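Local coordinates for protein homoserine O-acetyltransferase (Bacillus anthracis str. 'Ames Ancestor', PDB 3I1I) that probably transfers an acetyl group from acetyl-CoA to the hydroxyl of L-homoserine, a step toward methionine, using an alpha/beta hydrolase fold, at residues I81-Q85 with Y86-C90; E138-D142 with M143-R147; K363-Y366 with E367-R371. All coordinates share one frame; numbering follows the deposited sequence. Where two conformers were deposited one is given.

Contact 1: I81-Q85 with Y86-C90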
loop_
_atom_site.group_PDB
_atom_site.type_symbol
_atom_site.label_atom_id
_atom_site.label_comp_id
_atom_site.label_asym_id
_atom_site.label_seq_id
_atom_site.Cartn_x
_atom_site.Cartn_y
_atom_site.Cartn_z
ATOM N N ILE A 81 20.844 29.989 7.671
ATOM C CA ILE A 81 20.720 29.875 9.116
ATOM C C ILE A 81 22.173 29.892 9.572
ATOM O O ILE A 81 22.861 28.866 9.641
ATOM C CB ILE A 81 20.023 28.589 9.505
ATOM C CG1 ILE A 81 18.648 28.525 8.854
ATOM C CG2 ILE A 81 19.912 28.476 11.017
ATOM C CD1 ILE A 81 17.967 27.220 9.012
ATOM N N ASP A 82 22.642 31.097 9.818
ATOM C CA ASP A 82 24.052 31.374 10.007
ATOM C C ASP A 82 24.526 31.062 11.440
ATOM O O ASP A 82 24.211 31.787 12.398
ATOM C CB ASP A 82 24.271 32.847 9.668
ATOM C CG ASP A 82 25.724 33.240 9.626
ATOM O OD1 ASP A 82 26.619 32.379 9.823
ATOM O OD2 ASP A 82 25.960 34.446 9.399
ATOM N N THR A 83 25.299 29.998 11.578
ATOM C CA THR A 83 25.841 29.609 12.882
ATOM C C THR A 83 26.942 30.555 13.450
ATOM O O THR A 83 27.323 30.406 14.612
ATOM C CB THR A 83 26.410 28.188 12.837
ATOM O OG1 THR A 83 27.400 28.104 11.795
ATOM C CG2 THR A 83 25.308 27.195 12.580
ATOM N N ASN A 84 27.426 31.537 12.680
ATOM C CA ASN A 84 28.220 32.624 13.290
ATOM C C ASN A 84 27.321 33.584 14.047
ATOM O O ASN A 84 27.797 34.455 14.749
ATOM C CB ASN A 84 28.988 33.456 12.262
ATOM C CG ASN A 84 29.992 32.671 11.527
ATOM O OD1 ASN A 84 30.666 31.815 12.104
ATOM N ND2 ASN A 84 30.121 32.947 10.227
ATOM N N GLN A 85 26.019 33.454 13.883
ATOM C CA GLN A 85 25.072 34.382 14.496
ATOM C C GLN A 85 24.060 33.716 15.398
ATOM O O GLN A 85 23.652 34.291 16.400
ATOM C CB GLN A 85 24.340 35.048 13.382
ATOM C CG GLN A 85 23.726 36.323 13.772
ATOM C CD GLN A 85 23.120 37.007 12.577
ATOM O OE1 GLN A 85 23.672 36.952 11.456
ATOM N NE2 GLN A 85 21.973 37.665 12.799
ATOM N N TYR A 86 23.654 32.497 15.063
ATOM C CA TYR A 86 22.605 31.815 15.810
ATOM C C TYR A 86 23.131 30.570 16.539
ATOM O O TYR A 86 24.093 29.912 16.109
ATOM C CB TYR A 86 21.460 31.425 14.867
ATOM C CG TYR A 86 20.744 32.617 14.295
ATOM C CD1 TYR A 86 20.036 33.442 15.116
ATOM C CD2 TYR A 86 20.786 32.921 12.933
ATOM C CE1 TYR A 86 19.391 34.544 14.646
ATOM C CE2 TYR A 86 20.128 34.045 12.435
ATOM C CZ TYR A 86 19.427 34.849 13.308
ATOM O OH TYR A 86 18.744 35.978 12.906
ATOM N N PHE A 87 22.478 30.254 17.649
ATOM C CA PHE A 87 22.728 29.014 18.350
ATOM C C PHE A 87 21.620 28.073 17.891
ATOM O O PHE A 87 20.446 28.312 18.181
ATOM C CB PHE A 87 22.658 29.266 19.853
ATOM C CG PHE A 87 22.888 28.053 20.675
ATOM C CD1 PHE A 87 24.107 27.400 20.624
ATOM C CD2 PHE A 87 21.908 27.568 21.489
ATOM C CE1 PHE A 87 24.341 26.281 21.373
ATOM C CE2 PHE A 87 22.127 26.435 22.262
ATOM C CZ PHE A 87 23.352 25.790 22.203
ATOM N N VAL A 88 21.973 27.007 17.185
ATOM C CA VAL A 88 20.978 26.139 16.562
ATOM C C VAL A 88 20.895 24.809 17.288
ATOM O O VAL A 88 21.927 24.214 17.571
ATOM C CB VAL A 88 21.331 25.897 15.079
ATOM C CG1 VAL A 88 20.334 24.910 14.412
ATOM C CG2 VAL A 88 21.415 27.225 14.324
ATOM N N ILE A 89 19.673 24.356 17.612
ATOM C CA ILE A 89 19.465 23.081 18.305
ATOM C C ILE A 89 18.586 22.155 17.463
ATOM O O ILE A 89 17.671 22.592 16.774
ATOM C CB ILE A 89 18.710 23.263 19.657
ATOM C CG1 ILE A 89 19.353 24.366 20.495
ATOM C CG2 ILE A 89 18.614 21.901 20.438
ATOM C CD1 ILE A 89 18.517 24.794 21.741
ATOM N N CYS A 90 18.852 20.861 17.544
ATOM C CA CYS A 90 18.012 19.869 16.911
ATOM C C CYS A 90 18.019 18.633 17.763
ATOM O O CYS A 90 19.057 18.257 18.273
ATOM C CB CYS A 90 18.584 19.555 15.538
ATOM S SG CYS A 90 17.485 18.501 14.551
#
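Q85 and Y86 lie side by side and point the same way, the end amide of Q85 stacked on the phenol with the two planes 24° apart. CG of Q85 stands anti to the backbone N (chi1 -159°) and the chain runs on extended, which carries NE2 along the ring to 3.8 Å from CZ of Y86. Near the backbone, CB of Q85 sits over the same ring, offset toward its rim. The carbonyl oxygen of D82 lies obliquely to the Y86 ring and takes two backbone N-H groups, from Q85 and from Y86; the Y86 N to D82 O bond is 2.8 Å. Further from the turn, I81 and V88 cross at about a right angle, their CG2 methyls 3.8 Å apart. D82 OD1 accepts from N84 N at 3.1 Å, the donor standing above the carboxylate plane, and also from the backbone N of G78. Beyond the segments, Y86 meets the ring of H149 and, with I81, packs on helix 362-370. D82 to N84 form an Asx turn, here within the tight connection that delivers the chain into strand 87-91 of the alpha/beta hydrolase sheet.

Contact 2: E138-D142 with M143-R147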
loop_
_atom_site.group_PDB
_atom_site.type_symbol
_atom_site.label_atom_id
_atom_site.label_comp_id
_atom_site.label_asym_id
_atom_site.label_seq_id
_atom_site.Cartn_x
_atom_site.Cartn_y
_atom_site.Cartn_z
ATOM N N GLU A 138 10.962 21.309 27.569
ATOM C CA GLU A 138 11.612 21.044 28.849
ATOM C C GLU A 138 13.090 21.216 28.713
ATOM O O GLU A 138 13.736 21.774 29.606
ATOM C CB GLU A 138 11.405 19.630 29.343
ATOM C CG GLU A 138 9.982 19.241 29.491
ATOM C CD GLU A 138 9.434 19.628 30.808
ATOM O OE1 GLU A 138 9.140 18.674 31.582
ATOM O OE2 GLU A 138 9.290 20.862 31.054
ATOM N N LEU A 139 13.631 20.683 27.621
ATOM C CA LEU A 139 15.066 20.824 27.366
ATOM C C LEU A 139 15.439 22.293 27.196
ATOM O O LEU A 139 16.365 22.749 27.805
ATOM C CB LEU A 139 15.514 20.004 26.142
ATOM C CG LEU A 139 16.906 20.323 25.552
ATOM C CD1 LEU A 139 17.929 20.294 26.674
ATOM C CD2 LEU A 139 17.309 19.358 24.427
ATOM N N ILE A 140 14.709 23.026 26.367
ATOM C CA ILE A 140 15.004 24.454 26.141
ATOM C C ILE A 140 14.979 25.237 27.483
ATOM O O ILE A 140 15.897 25.998 27.788
ATOM C CB ILE A 140 13.993 25.068 25.133
ATOM C CG1 ILE A 140 14.156 24.400 23.735
ATOM C CG2 ILE A 140 14.182 26.560 24.995
ATOM C CD1 ILE A 140 15.514 24.663 23.089
ATOM N N LYS A 141 13.940 25.011 28.282
ATOM C CA LYS A 141 13.811 25.685 29.560
ATOM C C LYS A 141 14.965 25.308 30.479
ATOM O O LYS A 141 15.621 26.183 31.042
ATOM C CB LYS A 141 12.450 25.442 30.224
ATOM C CG LYS A 141 11.281 26.169 29.489
ATOM C CD LYS A 141 9.895 26.140 30.268
ATOM C CE LYS A 141 9.108 24.773 30.161
ATOM N NZ LYS A 141 7.558 24.834 30.371
ATOM N N ASP A 142 15.274 24.024 30.540
ATOM C CA ASP A 142 16.335 23.556 31.396
ATOM C C ASP A 142 17.691 24.060 30.974
ATOM O O ASP A 142 18.597 24.106 31.810
ATOM C CB ASP A 142 16.357 22.037 31.502
ATOM C CG ASP A 142 15.222 21.495 32.344
ATOM O OD1 ASP A 142 14.490 22.284 32.967
ATOM O OD2 ASP A 142 15.045 20.269 32.381
HETATM N N MSE A 143 17.841 24.443 29.713
HETATM C CA MSE A 143 19.076 25.060 29.240
HETATM C C MSE A 143 19.089 26.557 29.549
HETATM O O MSE A 143 20.056 27.231 29.261
HETATM C CB MSE A 143 19.247 24.842 27.738
HETATM C CG MSE A 143 19.633 23.440 27.371
HETATM SE SE MSE A 143 19.716 23.230 25.412
HETATM C CE MSE A 143 21.296 24.317 25.051
ATOM N N GLY A 144 18.016 27.075 30.128
ATOM C CA GLY A 144 17.959 28.464 30.563
ATOM C C GLY A 144 17.551 29.423 29.468
ATOM O O GLY A 144 17.926 30.591 29.518
ATOM N N ILE A 145 16.772 28.939 28.487
ATOM C CA ILE A 145 16.371 29.724 27.319
ATOM C C ILE A 145 14.891 30.048 27.470
ATOM O O ILE A 145 14.065 29.150 27.702
ATOM C CB ILE A 145 16.623 28.938 26.002
ATOM C CG1 ILE A 145 18.134 28.632 25.860
ATOM C CG2 ILE A 145 16.074 29.719 24.807
ATOM C CD1 ILE A 145 18.556 27.507 24.851
ATOM N N ALA A 146 14.532 31.314 27.331
ATOM C CA ALA A 146 13.143 31.708 27.581
ATOM C C ALA A 146 12.368 31.800 26.265
ATOM O O ALA A 146 11.165 31.630 26.224
ATOM C CB ALA A 146 13.059 33.084 28.366
ATOM N N ARG A 147 13.081 32.078 25.195
ATOM C CA ARG A 147 12.466 32.428 23.942
ATOM C C ARG A 147 13.266 31.863 22.789
ATOM O O ARG A 147 14.506 31.796 22.873
ATOM C CB ARG A 147 12.504 33.922 23.831
ATOM C CG ARG A 147 11.253 34.589 24.224
ATOM C CD ARG A 147 11.424 36.084 24.044
ATOM N NE ARG A 147 10.345 36.628 23.249
ATOM C CZ ARG A 147 10.254 37.901 22.874
ATOM N NH1 ARG A 147 11.193 38.782 23.239
ATOM N NH2 ARG A 147 9.200 38.301 22.144
#
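M143, I140 and I145 carry this contact, a Schellman motif that ends helix 129-142 at G144, whose phi is positive (85°). M143, a selenomethionine, has the most surface buried by the contact. Its backbone N donates to L139 O at 2.9 Å and more weakly to I140 O, while its side chain passes L139 and then leads off. CG lies anti to the carbonyl carbon (chi1 -74°), and this places it 3.6 Å from CD1 of L139; the selenium follows past the same leucine methyl at 3.7 Å before the bend at chi3 leads the terminal methyl away, toward F87 of strand 87-91. I140 takes part through both backbone and side chain. Its CG2 branch meets I145 at CB and CG2, the two isoleucines crossing at a slant, and its carbonyl oxygen receives the N-H of I145 at 3.1 Å. I145 thereby has its backbone tied to the residue its side chain packs on, and both isoleucines also rest on I89 of strand 87-91, so the apolar side of the helix end continues into the loop that leads to strand 150-154. The outer side faces a second subunit: D142 O accepts from Q336 NE2 of that subunit, and M143 packs on its S297. The remaining bond of the motif is short but off axis: G144 N reaches K141 O at 2.7 Å from above the carbonyl plane, 56° out of it.

Contact 3: K363-Y366 with E367-R371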
loop_
_atom_site.group_PDB
_atom_site.type_symbol
_atom_site.label_atom_id
_atom_site.label_comp_id
_atom_site.label_asym_id
_atom_site.label_seq_id
_atom_site.Cartn_x
_atom_site.Cartn_y
_atom_site.Cartn_z
ATOM N N LYS A 363 17.295 32.038 0.456
ATOM C CA LYS A 363 17.327 33.491 0.523
ATOM C C LYS A 363 16.109 34.044 1.296
ATOM O O LYS A 363 16.223 35.015 2.040
ATOM C CB LYS A 363 17.397 34.076 -0.870
ATOM C CG LYS A 363 17.520 35.578 -0.874
ATOM C CD LYS A 363 17.607 36.141 -2.326
ATOM C CE LYS A 363 17.608 37.704 -2.341
ATOM N NZ LYS A 363 16.889 38.278 -3.550
ATOM N N LYS A 364 14.954 33.403 1.126
ATOM C CA LYS A 364 13.763 33.767 1.859
ATOM C C LYS A 364 13.910 33.473 3.351
ATOM O O LYS A 364 13.483 34.289 4.179
ATOM C CB LYS A 364 12.550 33.025 1.316
ATOM C CG LYS A 364 11.220 33.497 1.888
ATOM C CD LYS A 364 11.028 34.986 1.693
ATOM C CE LYS A 364 9.593 35.384 1.600
ATOM N NZ LYS A 364 9.424 36.870 1.879
ATOM N N VAL A 365 14.494 32.324 3.700
ATOM C CA VAL A 365 14.654 31.969 5.083
ATOM C C VAL A 365 15.486 33.058 5.785
ATOM O O VAL A 365 15.114 33.611 6.838
ATOM C CB VAL A 365 15.294 30.575 5.221
ATOM C CG1 VAL A 365 15.941 30.369 6.584
ATOM C CG2 VAL A 365 14.210 29.468 4.925
ATOM N N TYR A 366 16.608 33.376 5.162
ATOM C CA TYR A 366 17.519 34.381 5.667
ATOM C C TYR A 366 16.797 35.698 5.939
ATOM O O TYR A 366 16.912 36.242 6.997
ATOM C CB TYR A 366 18.638 34.596 4.641
ATOM C CG TYR A 366 19.557 35.691 5.021
ATOM C CD1 TYR A 366 20.528 35.500 6.007
ATOM C CD2 TYR A 366 19.421 36.954 4.453
ATOM C CE1 TYR A 366 21.361 36.551 6.399
ATOM C CE2 TYR A 366 20.262 37.997 4.826
ATOM C CZ TYR A 366 21.227 37.780 5.785
ATOM O OH TYR A 366 22.027 38.823 6.134
ATOM N N GLU A 367 16.055 36.197 4.966
ATOM C CA GLU A 367 15.285 37.446 5.100
ATOM C C GLU A 367 14.298 37.354 6.267
ATOM O O GLU A 367 14.132 38.291 7.039
ATOM C CB GLU A 367 14.557 37.740 3.771
ATOM C CG GLU A 367 13.461 38.832 3.743
ATOM C CD GLU A 367 12.749 38.915 2.345
ATOM O OE1 GLU A 367 11.502 39.007 2.271
ATOM O OE2 GLU A 367 13.448 38.858 1.306
ATOM N N PHE A 368 13.637 36.214 6.399
ATOM C CA PHE A 368 12.628 36.032 7.420
ATOM C C PHE A 368 13.227 35.978 8.830
ATOM O O PHE A 368 12.678 36.558 9.770
ATOM C CB PHE A 368 11.838 34.766 7.133
ATOM C CG PHE A 368 10.600 34.652 7.917
ATOM C CD1 PHE A 368 9.501 35.404 7.590
ATOM C CD2 PHE A 368 10.516 33.791 8.983
ATOM C CE1 PHE A 368 8.312 35.302 8.324
ATOM C CE2 PHE A 368 9.333 33.696 9.718
ATOM C CZ PHE A 368 8.243 34.448 9.382
ATOM N N LEU A 369 14.373 35.332 8.961
ATOM C CA LEU A 369 15.087 35.297 10.233
ATOM C C LEU A 369 15.540 36.695 10.672
ATOM O O LEU A 369 15.753 36.935 11.854
ATOM C CB LEU A 369 16.280 34.354 10.152
ATOM C CG LEU A 369 15.910 32.880 10.027
ATOM C CD1 LEU A 369 17.186 32.037 9.843
ATOM C CD2 LEU A 369 15.049 32.398 11.249
ATOM N N ASN A 370 15.653 37.613 9.718
ATOM C CA ASN A 370 16.023 38.989 9.995
ATOM C C ASN A 370 14.883 39.985 10.064
ATOM O O ASN A 370 15.104 41.113 10.378
ATOM C CB ASN A 370 17.026 39.446 8.944
ATOM C CG ASN A 370 18.359 38.820 9.165
ATOM O OD1 ASN A 370 18.976 39.063 10.201
ATOM N ND2 ASN A 370 18.800 37.965 8.240
ATOM N N ARG A 371 13.661 39.586 9.776
ATOM C CA ARG A 371 12.549 40.502 9.923
ATOM C C ARG A 371 12.123 40.568 11.405
ATOM O O ARG A 371 12.177 39.563 12.128
ATOM C CB ARG A 371 11.407 40.041 9.036
ATOM C CG ARG A 371 10.141 40.834 9.145
ATOM C CD ARG A 371 9.047 40.082 8.450
ATOM N NE ARG A 371 9.351 39.920 7.023
ATOM C CZ ARG A 371 9.137 40.863 6.103
ATOM N NH1 ARG A 371 8.591 42.033 6.453
ATOM N NH2 ARG A 371 9.450 40.634 4.821
#
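K364 reaches E367, one turn further along helix 362-370, with the end of its side chain. From CB, which heads away from the next turn, CG leaves anti to the backbone N (chi1 -171°); the bend at chi2 (55°) swings the end of the chain forward, bringing CD and CE to 4.1 Å from E367 OE1. At the tip, NZ is held mainly by a salt bridge to E341 OE1. In the modelled conformer of E367, one of two, it adds a salt bridge to E367 OE1 at 3.0 Å, arriving from above the carboxylate plane. That oxygen also has a long ion pair with R371 NH2, less certain for the same reason; in this conformer the carboxylate would probably ease the closeness of the two cations.

Y366 and N370 meet on another side of the helix. The amide nitrogen of N370 stands over the centre of the Y366 ring, 3.5 Å from CZ, with the amide and ring planes 65° apart. The same ND2 makes a weak hydrogen bond to Y366 O at 2.8 Å. On the buried side, V365 and L369 run alongside each other, CG1 to CD1 at 3.9 Å, and L369 N bonds V365 O at 2.8 Å. These two side chains press on strand 150-154, while F368 lies on strands 309-313 and 174-178. With V365, F368 and L369 buried against the sheet and K363, Y366, E367 and N370 exposed, this is an amphipathic helix, the C-terminal one of the alpha/beta hydrolase fold.

How the contacts relate
Contact 1 comes first, closing the short turn that feeds strand 87-91. Contact 2 follows where helix 129-142 ends and the chain heads for strand 150-154, and contact 3 lies within the last helix, 362-370. All three are local and in series; none encloses or crosses another. Contact 1 touches both of the others: strand 87-91 packs on the end of helix 129-142, with F87 CE2 3.6 Å from M143 CE, and the turn before the strand packs on helix 362-370, where Y86 OH lies 3.3 Å from L369 O. Contacts 2 and 3 do not touch, their nearest atoms about 11 Å apart.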